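Local coordinates for centromeric protein-C, isoform A (Drosophila melanogaster, PDB 6O2K), which probably acts as a chromatin-protein adaptor at the centromere, this chain being the C-terminal cupin domain of the longer protein and forming a dimer, at residues 40-45 with 55-60; 50-55 with 68-73; 64-69 with 136-141. All coordinates share one frame; numbering follows the deposited sequence. Where two conformers were deposited one is given.

Contact 1 (40-45 with 55-60); sequences ANELIF and FYNTKE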
loop_
_atom_site.group_PDB
_atom_site.type_symbol
_atom_site.label_atom_id
_atom_site.label_comp_id
_atom_site.label_asym_id
_atom_site.label_seq_id
_atom_site.Cartn_x
_atom_site.Cartn_y
_atom_site.Cartn_z
ATOM N N ALA B 40 4.123 -11.100 0.946
ATOM C CA ALA B 40 3.337 -11.137 -0.285
ATOM C C ALA B 40 3.297 -12.544 -0.869
ATOM O O ALA B 40 2.333 -12.911 -1.558
ATOM C CB ALA B 40 3.905 -10.157 -1.315
ATOM N N ASN B 41 4.330 -13.346 -0.596
ATOM C CA ASN B 41 4.370 -14.727 -1.068
ATOM C C ASN B 41 3.173 -15.534 -0.559
ATOM O O ASN B 41 2.728 -16.483 -1.222
ATOM C CB ASN B 41 5.695 -15.351 -0.625
ATOM C CG ASN B 41 5.784 -16.820 -0.928
ATOM O OD1 ASN B 41 5.361 -17.665 -0.129
ATOM N ND2 ASN B 41 6.342 -17.143 -2.090
ATOM N N GLU B 42 2.639 -15.171 0.602
ATOM C CA GLU B 42 1.526 -15.892 1.212
ATOM C C GLU B 42 0.172 -15.527 0.608
ATOM O O GLU B 42 -0.801 -16.256 0.832
ATOM C CB GLU B 42 1.518 -15.622 2.725
ATOM C CG GLU B 42 0.660 -16.569 3.563
ATOM C CD GLU B 42 0.517 -16.115 5.015
ATOM O OE1 GLU B 42 1.084 -15.064 5.380
ATOM O OE2 GLU B 42 -0.166 -16.810 5.797
ATOM N N LEU B 43 0.083 -14.433 -0.147
ATOM C CA LEU B 43 -1.199 -13.986 -0.682
ATOM C C LEU B 43 -1.766 -15.019 -1.641
ATOM O O LEU B 43 -1.029 -15.631 -2.414
ATOM C CB LEU B 43 -1.031 -12.663 -1.424
ATOM C CG LEU B 43 -0.618 -11.438 -0.614
ATOM C CD1 LEU B 43 -0.236 -10.323 -1.558
ATOM C CD2 LEU B 43 -1.766 -11.019 0.288
ATOM N N ILE B 44 -3.086 -15.195 -1.605
ATOM C CA ILE B 44 -3.787 -16.033 -2.578
ATOM C C ILE B 44 -5.121 -15.369 -2.886
ATOM O O ILE B 44 -5.846 -14.963 -1.973
ATOM C CB ILE B 44 -3.989 -17.484 -2.087
ATOM C CG1 ILE B 44 -2.647 -18.227 -1.995
ATOM C CG2 ILE B 44 -4.930 -18.238 -3.023
ATOM C CD1 ILE B 44 -1.944 -18.421 -3.340
ATOM N N PHE B 45 -5.417 -15.225 -4.177
ATOM C CA PHE B 45 -6.638 -14.565 -4.619
ATOM C C PHE B 45 -7.811 -15.546 -4.619
ATOM O O PHE B 45 -7.678 -16.688 -5.069
ATOM C CB PHE B 45 -6.433 -13.989 -6.021
ATOM C CG PHE B 45 -5.695 -12.677 -6.043
ATOM C CD1 PHE B 45 -6.367 -11.479 -5.841
ATOM C CD2 PHE B 45 -4.323 -12.643 -6.247
ATOM C CE1 PHE B 45 -5.691 -10.274 -5.862
ATOM C CE2 PHE B 45 -3.641 -11.432 -6.265
ATOM C CZ PHE B 45 -4.326 -10.250 -6.071
ATOM N N PHE B 55 -6.185 -10.891 0.756
ATOM C CA PHE B 55 -5.831 -10.100 1.932
ATOM C C PHE B 55 -4.612 -10.673 2.645
ATOM O O PHE B 55 -4.420 -11.895 2.704
ATOM C CB PHE B 55 -7.007 -10.002 2.909
ATOM C CG PHE B 55 -8.029 -9.002 2.497
ATOM C CD1 PHE B 55 -9.013 -9.336 1.577
ATOM C CD2 PHE B 55 -8.003 -7.717 3.008
ATOM C CE1 PHE B 55 -9.957 -8.405 1.185
ATOM C CE2 PHE B 55 -8.945 -6.780 2.615
ATOM C CZ PHE B 55 -9.911 -7.122 1.700
ATOM N N TYR B 56 -3.776 -9.779 3.163
ATOM C CA TYR B 56 -2.705 -10.195 4.051
ATOM C C TYR B 56 -3.290 -10.877 5.278
ATOM O O TYR B 56 -4.287 -10.423 5.852
ATOM C CB TYR B 56 -1.853 -8.995 4.475
ATOM C CG TYR B 56 -1.042 -8.391 3.348
ATOM C CD1 TYR B 56 0.194 -8.932 2.986
ATOM C CD2 TYR B 56 -1.497 -7.271 2.657
ATOM C CE1 TYR B 56 0.944 -8.377 1.962
ATOM C CE2 TYR B 56 -0.747 -6.708 1.638
ATOM C CZ TYR B 56 0.469 -7.271 1.292
ATOM O OH TYR B 56 1.215 -6.715 0.273
ATOM N N ASN B 57 -2.661 -11.984 5.673
ATOM C CA ASN B 57 -3.086 -12.767 6.832
ATOM C C ASN B 57 -2.625 -12.104 8.136
ATOM O O ASN B 57 -1.896 -12.683 8.945
ATOM C CB ASN B 57 -2.552 -14.189 6.703
ATOM C CG ASN B 57 -3.225 -15.147 7.646
ATOM O OD1 ASN B 57 -4.332 -14.894 8.121
ATOM N ND2 ASN B 57 -2.567 -16.271 7.912
ATOM N N THR B 58 -3.065 -10.857 8.319
ATOM C CA THR B 58 -2.826 -10.113 9.546
ATOM C C THR B 58 -3.683 -10.670 10.683
ATOM O O THR B 58 -4.576 -11.495 10.483
ATOM C CB THR B 58 -3.136 -8.624 9.361
ATOM O OG1 THR B 58 -4.504 -8.455 8.964
ATOM C CG2 THR B 58 -2.233 -8.002 8.302
ATOM N N LYS B 59 -3.424 -10.172 11.894
ATOM C CA LYS B 59 -4.128 -10.684 13.066
ATOM C C LYS B 59 -5.631 -10.421 12.988
ATOM O O LYS B 59 -6.430 -11.266 13.413
ATOM C CB LYS B 59 -3.534 -10.084 14.340
ATOM C CG LYS B 59 -2.106 -10.539 14.609
ATOM C CD LYS B 59 -1.725 -10.429 16.089
ATOM C CE LYS B 59 -2.948 -10.406 17.005
ATOM N NZ LYS B 59 -2.718 -11.150 18.281
ATOM N N GLU B 60 -6.043 -9.271 12.430
ATOM C CA GLU B 60 -7.466 -8.966 12.271
ATOM C C GLU B 60 -8.062 -9.499 10.964
ATOM O O GLU B 60 -9.283 -9.425 10.783
ATOM C CB GLU B 60 -7.708 -7.448 12.375
ATOM C CG GLU B 60 -9.127 -7.091 12.837
ATOM C CD GLU B 60 -9.298 -5.630 13.254
ATOM O OE1 GLU B 60 -10.368 -5.289 13.806
ATOM O OE2 GLU B 60 -8.377 -4.821 13.025
HETATM O O HOH W 1 -0.047 -12.768 4.107
#
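The ring of Tyr56 offers one face to Leu43, whose CD2 methyl sits over it 4.1 Å from the ring centroid, a CH-pi contact displaced toward the CD1 side of the rim. Ala40 CA approaches the same ring obliquely, 4.3 Å from Tyr56 CE1. Leucine suits this place because its two methyls can spread over an aromatic surface: CD2 also reaches the backbone, 3.7 Å from Phe55 O. At the phenol end, Tyr56 OH bonds to Gly114 O of the second subunit, so the ring that packs on Leu43 also helps join the dimer.

The other flat groups, the Glu42 carboxylate and the Asn57 amide, meet with their planes 72° apart. Asn57 ND2 donates to Glu42 OE2 at 3.2 Å; the amide nitrogen meets OE2 on its syn side, though 32° out of the carboxylate plane. Glu42 reaches this far because CG lies anti to the backbone N (chi1 -165°) and the chain beyond it is extended. Its second oxygen is used too: a water donates to Glu42 OE1 and accepts from Asn57 N. An acid and an amide suit this solvent-exposed end of the contact, where they link two loops without a buried charge. Asn57 is itself the centre of an inverse gamma turn, closed by Thr58 N to Tyr56 O at 2.8 Å.

The contact thus ties the short 3-10 turn 40-42 and the residues after it, between strands 37-38 and 46-48, to the loop leaving strand 51-55. Helix 6-19 packs on the first loop, with Leu14 against Ala40 and Trp17 against Leu43, while strand 64-69 supplies Tyr66 beside Leu43 and Leu64 beside Tyr56.

Contact 2 (50-55 with 68-73); sequences GIDYAF and RFKPYQ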
loop_
_atom_site.group_PDB
_atom_site.type_symbol
_atom_site.label_atom_id
_atom_site.label_comp_id
_atom_site.label_asym_id
_atom_site.label_seq_id
_atom_site.Cartn_x
_atom_site.Cartn_y
_atom_site.Cartn_z
ATOM N N GLY B 50 -17.217 -12.448 -9.010
ATOM C CA GLY B 50 -16.394 -12.180 -10.168
ATOM C C GLY B 50 -15.205 -11.273 -9.939
ATOM O O GLY B 50 -14.467 -11.003 -10.897
ATOM N N ILE B 51 -14.990 -10.783 -8.718
ATOM C CA ILE B 51 -13.848 -9.926 -8.412
ATOM C C ILE B 51 -12.845 -10.728 -7.603
ATOM O O ILE B 51 -13.237 -11.455 -6.679
ATOM C CB ILE B 51 -14.278 -8.669 -7.639
ATOM C CG1 ILE B 51 -15.176 -7.804 -8.513
ATOM C CG2 ILE B 51 -13.061 -7.879 -7.187
ATOM C CD1 ILE B 51 -16.220 -7.115 -7.747
ATOM N N ASP B 52 -11.551 -10.600 -7.933
ATOM C CA ASP B 52 -10.529 -11.355 -7.215
ATOM C C ASP B 52 -10.063 -10.541 -6.007
ATOM O O ASP B 52 -9.740 -9.362 -6.147
ATOM C CB ASP B 52 -9.349 -11.688 -8.140
ATOM C CG ASP B 52 -9.649 -12.849 -9.103
ATOM O OD1 ASP B 52 -9.005 -12.932 -10.180
ATOM O OD2 ASP B 52 -10.525 -13.679 -8.784
ATOM N N TYR B 53 -10.051 -11.156 -4.821
ATOM C CA TYR B 53 -9.602 -10.505 -3.593
ATOM C C TYR B 53 -8.452 -11.292 -2.975
ATOM O O TYR B 53 -8.479 -12.524 -2.954
ATOM C CB TYR B 53 -10.725 -10.407 -2.553
ATOM C CG TYR B 53 -11.920 -9.608 -2.985
ATOM C CD1 TYR B 53 -12.985 -10.220 -3.634
ATOM C CD2 TYR B 53 -11.994 -8.240 -2.730
ATOM C CE1 TYR B 53 -14.095 -9.490 -4.026
ATOM C CE2 TYR B 53 -13.098 -7.495 -3.119
ATOM C CZ TYR B 53 -14.146 -8.130 -3.770
ATOM O OH TYR B 53 -15.252 -7.415 -4.164
ATOM N N ALA B 54 -7.464 -10.589 -2.425
ATOM C CA ALA B 54 -6.433 -11.264 -1.644
ATOM C C ALA B 54 -6.039 -10.387 -0.469
ATOM O O ALA B 54 -5.591 -9.256 -0.669
ATOM C CB ALA B 54 -5.210 -11.601 -2.513
ATOM N N PHE B 55 -6.185 -10.891 0.756
ATOM C CA PHE B 55 -5.831 -10.100 1.932
ATOM C C PHE B 55 -4.612 -10.673 2.645
ATOM O O PHE B 55 -4.420 -11.895 2.704
ATOM C CB PHE B 55 -7.007 -10.002 2.909
ATOM C CG PHE B 55 -8.029 -9.002 2.497
ATOM C CD1 PHE B 55 -9.013 -9.336 1.577
ATOM C CD2 PHE B 55 -8.003 -7.717 3.008
ATOM C CE1 PHE B 55 -9.957 -8.405 1.185
ATOM C CE2 PHE B 55 -8.945 -6.780 2.615
ATOM C CZ PHE B 55 -9.911 -7.122 1.700
ATOM N N ARG B 68 -8.494 -7.195 -7.463
ATOM C CA ARG B 68 -8.079 -7.360 -8.848
ATOM C C ARG B 68 -9.334 -7.349 -9.710
ATOM O O ARG B 68 -10.241 -8.185 -9.515
ATOM C CB ARG B 68 -7.301 -8.669 -9.043
ATOM C CG ARG B 68 -6.879 -8.932 -10.478
ATOM C CD ARG B 68 -6.633 -10.421 -10.720
ATOM N NE ARG B 68 -5.314 -10.837 -10.257
ATOM C CZ ARG B 68 -5.013 -12.069 -9.862
ATOM N NH1 ARG B 68 -3.783 -12.349 -9.471
ATOM N NH2 ARG B 68 -5.938 -13.021 -9.853
ATOM N N PHE B 69 -9.383 -6.395 -10.641
ATOM C CA PHE B 69 -10.527 -6.164 -11.509
ATOM C C PHE B 69 -10.174 -6.558 -12.930
ATOM O O PHE B 69 -9.149 -6.124 -13.474
ATOM C CB PHE B 69 -10.957 -4.694 -11.526
ATOM C CG PHE B 69 -11.724 -4.249 -10.314
ATOM C CD1 PHE B 69 -11.100 -4.158 -9.082
ATOM C CD2 PHE B 69 -13.061 -3.877 -10.421
ATOM C CE1 PHE B 69 -11.794 -3.704 -7.963
ATOM C CE2 PHE B 69 -13.772 -3.425 -9.307
ATOM C CZ PHE B 69 -13.133 -3.355 -8.073
ATOM N N LYS B 70 -11.060 -7.328 -13.538
ATOM C CA LYS B 70 -10.974 -7.651 -14.932
ATOM C C LYS B 70 -11.238 -6.397 -15.762
ATOM O O LYS B 70 -11.741 -5.402 -15.242
ATOM C CB LYS B 70 -11.987 -8.736 -15.253
ATOM C CG LYS B 70 -11.728 -9.966 -14.492
ATOM C CD LYS B 70 -10.405 -10.420 -14.985
ATOM C CE LYS B 70 -10.075 -11.721 -14.318
ATOM N NZ LYS B 70 -8.754 -12.114 -14.818
ATOM N N PRO B 71 -10.922 -6.409 -17.058
ATOM C CA PRO B 71 -11.168 -5.214 -17.878
ATOM C C PRO B 71 -12.607 -4.736 -17.775
ATOM O O PRO B 71 -13.549 -5.505 -17.965
ATOM C CB PRO B 71 -10.837 -5.685 -19.298
ATOM C CG PRO B 71 -9.847 -6.751 -19.116
ATOM C CD PRO B 71 -10.194 -7.445 -17.818
ATOM N N TYR B 72 -12.770 -3.456 -17.434
ATOM C CA TYR B 72 -14.057 -2.774 -17.328
ATOM C C TYR B 72 -14.989 -3.398 -16.295
ATOM O O TYR B 72 -16.184 -3.079 -16.278
ATOM C CB TYR B 72 -14.782 -2.714 -18.679
ATOM C CG TYR B 72 -14.077 -1.905 -19.741
ATOM C CD1 TYR B 72 -13.699 -0.591 -19.508
ATOM C CD2 TYR B 72 -13.805 -2.456 -20.988
ATOM C CE1 TYR B 72 -13.066 0.152 -20.484
ATOM C CE2 TYR B 72 -13.170 -1.723 -21.968
ATOM C CZ TYR B 72 -12.805 -0.417 -21.711
ATOM O OH TYR B 72 -12.171 0.320 -22.686
ATOM N N GLN B 73 -14.485 -4.279 -15.439
ATOM C CA GLN B 73 -15.338 -4.941 -14.467
ATOM C C GLN B 73 -15.838 -3.954 -13.417
ATOM O O GLN B 73 -15.123 -3.026 -13.018
ATOM C CB GLN B 73 -14.586 -6.087 -13.800
ATOM C CG GLN B 73 -15.473 -6.948 -12.928
ATOM C CD GLN B 73 -14.760 -8.179 -12.425
ATOM O OE1 GLN B 73 -13.537 -8.188 -12.286
ATOM N NE2 GLN B 73 -15.521 -9.232 -12.150
#
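Arg68 N donates to Asp52 O at 2.8 Å and almost straight, 177° at the hydrogen, while Asp52 N returns a longer bond of 3.2 Å to Arg68 O. These two bonds make Asp52 and Arg68 an antiparallel hydrogen-bonded pair, and they zip together one end of the beta hairpin formed by strands 51-55 and 64-69. Being paired, the two side chains leave the same face of the sheet and complete a salt bridge, Arg68 NH2 to Asp52 OD1 at 3.1 Å. The acid lies at the edge of the guanidinium and near its plane, yet the nitrogen comes to OD1 from above the carboxylate, the two planes being 83° apart. A bend at chi3 (-81°) turns the guanidinium toward the aspartate; Arg68 CD, placed by the torsions before it, lies 3.5 Å from Asp52 OD1. The ammonium of Lys70 is nearby without touching and would probably add to the favourable field around this acid.

Beyond the strands a type II turn runs from Lys70 to Gln73. The Gln73 amide braces it, OE1 accepting from Lys70 N at 2.9 Å. Its NE2 faces Gly50 O at a separation too short to be trusted in detail. Glycine suits position 50, where phi is positive, which costs most other residues strain. Ile51 belongs to the buried side, its CG2 lying over one face of the Phe69 ring, 4.4 Å from Phe69 CE1.

Arg68 is held further by carbonyls from helix 6-19, with NE bonded to Leu18 O and NH1 to Trp17 O, and by a cation-pi contact with Phe45. Phe69 meets Phe94 edge-to-face and packs on strand 124-129, while strand 46-48 continues the sheet beyond strand 51-55.

Contact 3 (64-69 with 136-141); sequences LGYMRF and VLMCIR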
loop_
_atom_site.group_PDB
_atom_site.type_symbol
_atom_site.label_atom_id
_atom_site.label_comp_id
_atom_site.label_asym_id
_atom_site.label_seq_id
_atom_site.Cartn_x
_atom_site.Cartn_y
_atom_site.Cartn_z
ATOM N N LEU B 64 -6.141 -5.324 5.293
ATOM C CA LEU B 64 -5.244 -4.794 4.271
ATOM C C LEU B 64 -5.139 -5.826 3.155
ATOM O O LEU B 64 -4.746 -6.965 3.414
ATOM C CB LEU B 64 -3.869 -4.488 4.867
ATOM C CG LEU B 64 -2.842 -3.877 3.926
ATOM C CD1 LEU B 64 -3.270 -2.492 3.550
ATOM C CD2 LEU B 64 -1.467 -3.843 4.602
ATOM N N GLY B 65 -5.520 -5.451 1.937
ATOM C CA GLY B 65 -5.540 -6.433 0.867
ATOM C C GLY B 65 -5.611 -5.780 -0.498
ATOM O O GLY B 65 -5.443 -4.570 -0.638
ATOM N N TYR B 66 -5.879 -6.603 -1.511
ATOM C CA TYR B 66 -5.935 -6.162 -2.898
ATOM C C TYR B 66 -7.223 -6.638 -3.542
ATOM O O TYR B 66 -7.686 -7.758 -3.283
ATOM C CB TYR B 66 -4.741 -6.692 -3.721
ATOM C CG TYR B 66 -3.405 -6.243 -3.177
ATOM C CD1 TYR B 66 -2.891 -4.997 -3.490
ATOM C CD2 TYR B 66 -2.667 -7.075 -2.335
ATOM C CE1 TYR B 66 -1.659 -4.575 -2.966
ATOM C CE2 TYR B 66 -1.449 -6.679 -1.824
ATOM C CZ TYR B 66 -0.951 -5.425 -2.136
ATOM O OH TYR B 66 0.261 -5.045 -1.600
ATOM N N MET B 67 -7.782 -5.781 -4.395
ATOM C CA MET B 67 -8.852 -6.130 -5.317
ATOM C C MET B 67 -8.302 -6.096 -6.734
ATOM O O MET B 67 -7.724 -5.084 -7.150
ATOM C CB MET B 67 -10.021 -5.154 -5.197
ATOM C CG MET B 67 -10.589 -5.012 -3.815
ATOM S SD MET B 67 -12.060 -3.962 -3.908
ATOM C CE MET B 67 -12.257 -3.468 -2.190
ATOM N N ARG B 68 -8.494 -7.195 -7.463
ATOM C CA ARG B 68 -8.079 -7.360 -8.848
ATOM C C ARG B 68 -9.334 -7.349 -9.710
ATOM O O ARG B 68 -10.241 -8.185 -9.515
ATOM C CB ARG B 68 -7.301 -8.669 -9.043
ATOM C CG ARG B 68 -6.879 -8.932 -10.478
ATOM C CD ARG B 68 -6.633 -10.421 -10.720
ATOM N NE ARG B 68 -5.314 -10.837 -10.257
ATOM C CZ ARG B 68 -5.013 -12.069 -9.862
ATOM N NH1 ARG B 68 -3.783 -12.349 -9.471
ATOM N NH2 ARG B 68 -5.938 -13.021 -9.853
ATOM N N PHE B 69 -9.383 -6.395 -10.641
ATOM C CA PHE B 69 -10.527 -6.164 -11.509
ATOM C C PHE B 69 -10.174 -6.558 -12.930
ATOM O O PHE B 69 -9.149 -6.124 -13.474
ATOM C CB PHE B 69 -10.957 -4.694 -11.526
ATOM C CG PHE B 69 -11.724 -4.249 -10.314
ATOM C CD1 PHE B 69 -11.100 -4.158 -9.082
ATOM C CD2 PHE B 69 -13.061 -3.877 -10.421
ATOM C CE1 PHE B 69 -11.794 -3.704 -7.963
ATOM C CE2 PHE B 69 -13.772 -3.425 -9.307
ATOM C CZ PHE B 69 -13.133 -3.355 -8.073
ATOM N N VAL B 136 -5.698 -2.955 -10.471
ATOM C CA VAL B 136 -5.509 -3.466 -9.119
ATOM C C VAL B 136 -5.551 -2.303 -8.143
ATOM O O VAL B 136 -4.864 -1.295 -8.348
ATOM C CB VAL B 136 -4.167 -4.208 -8.980
ATOM C CG1 VAL B 136 -3.978 -4.705 -7.561
ATOM C CG2 VAL B 136 -4.082 -5.356 -9.976
ATOM N N LEU B 137 -6.330 -2.446 -7.071
ATOM C CA LEU B 137 -6.290 -1.450 -6.005
ATOM C C LEU B 137 -6.031 -2.115 -4.666
ATOM O O LEU B 137 -6.355 -3.286 -4.454
ATOM C CB LEU B 137 -7.569 -0.595 -5.930
ATOM C CG LEU B 137 -8.935 -1.175 -5.562
ATOM C CD1 LEU B 137 -9.062 -1.425 -4.071
ATOM C CD2 LEU B 137 -10.018 -0.211 -6.019
ATOM N N MET B 138 -5.405 -1.356 -3.774
ATOM C CA MET B 138 -5.181 -1.784 -2.401
ATOM C C MET B 138 -6.330 -1.267 -1.549
ATOM O O MET B 138 -6.722 -0.101 -1.663
ATOM C CB MET B 138 -3.843 -1.253 -1.873
ATOM C CG MET B 138 -3.500 -1.670 -0.436
ATOM S SD MET B 138 -1.979 -0.848 0.190
ATOM C CE MET B 138 -0.686 -1.708 -0.731
ATOM N N CYS B 139 -6.876 -2.143 -0.718
ATOM C CA CYS B 139 -7.980 -1.845 0.185
ATOM C C CYS B 139 -7.441 -1.818 1.613
ATOM O O CYS B 139 -6.961 -2.850 2.101
ATOM C CB CYS B 139 -9.062 -2.914 0.020
ATOM S SG CYS B 139 -10.447 -2.817 1.154
ATOM N N ILE B 140 -7.520 -0.660 2.268
ATOM C CA ILE B 140 -6.997 -0.439 3.609
ATOM C C ILE B 140 -8.173 -0.080 4.500
ATOM O O ILE B 140 -8.735 1.008 4.362
ATOM C CB ILE B 140 -5.965 0.693 3.637
ATOM C CG1 ILE B 140 -4.851 0.430 2.623
ATOM C CG2 ILE B 140 -5.474 0.902 5.072
ATOM C CD1 ILE B 140 -3.897 1.640 2.399
ATOM N N ARG B 141 -8.515 -0.950 5.437
ATOM C CA ARG B 141 -9.640 -0.670 6.323
ATOM C C ARG B 141 -9.143 -0.249 7.704
ATOM O O ARG B 141 -8.065 -0.659 8.146
ATOM C CB ARG B 141 -10.552 -1.886 6.429
ATOM C CG ARG B 141 -10.974 -2.433 5.071
ATOM C CD ARG B 141 -12.382 -3.004 5.135
ATOM N NE ARG B 141 -12.449 -4.211 5.944
ATOM C CZ ARG B 141 -13.582 -4.766 6.374
ATOM N NH1 ARG B 141 -13.545 -5.879 7.099
ATOM N NH2 ARG B 141 -14.753 -4.204 6.097
#
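Met67 and Leu137 lie side by side in the buried heart of this cupin fold, where strands 64-69 and 136-141 run antiparallel as sheet neighbours. Leu137 CD1 touches both CG and SD of Met67, each at 3.9 Å. An unbranched, flexible methionine can follow its neighbour closely here; Leu87 and Ile127 pack on Leu137 from strands 85-89 and 124-129, and Phe69 CE1 adds a looser contact with Leu137 CD2.

Leu64, Tyr66, Met138 and Ile140 emerge on the other face, toward the second subunit, whose Leu88 packs on Tyr66 and Met138 and whose Ile140 packs on Ile140 here. The Met138 chain leaves with CG anti to the backbone N (chi1 -179°) and then bends at chi3, which lays its CE methyl alongside the tyrosine, 3.8 Å from Tyr66 CE1 and 3.6 Å from Tyr66 OH. The methyl only packs there; the polar partner of the hydroxyl is Tyr56 OH, to which it is hydrogen-bonded. A leucine in place of Tyr66 would probably open a gap beside the Met138 methyl and deprive Tyr56 OH of this partner.

Gly65, lacking a side chain, sits opposite Cys139 as a hydrogen-bonded pair. Farther along, Met67 N donates to Leu137 O at 2.9 Å and Leu137 N to Met67 O at 3.0 Å. At the glycine, Cys139 N reaches Gly65 O at 2.8 Å from 39° above the carbonyl plane.

Contact 3 is wholly buried, near the centre of the chain, while contacts 1 and 2 are partly buried and lie farther out. Contacts 2 and 3 share strand 64-69 and extend one sheet on its two sides; contact 1 continues from the end of strand 51-55 into loops. The chemistry changes accordingly: regular backbone pairing with apolar side chains in contact 3, pairing plus a salt bridge and a braced turn in contact 2, and a CH-pi contact with a water-bridged acid and amide in contact 1. Contacts 1 and 3 both reach the second subunit; contact 2 touches no other chain of the assembly.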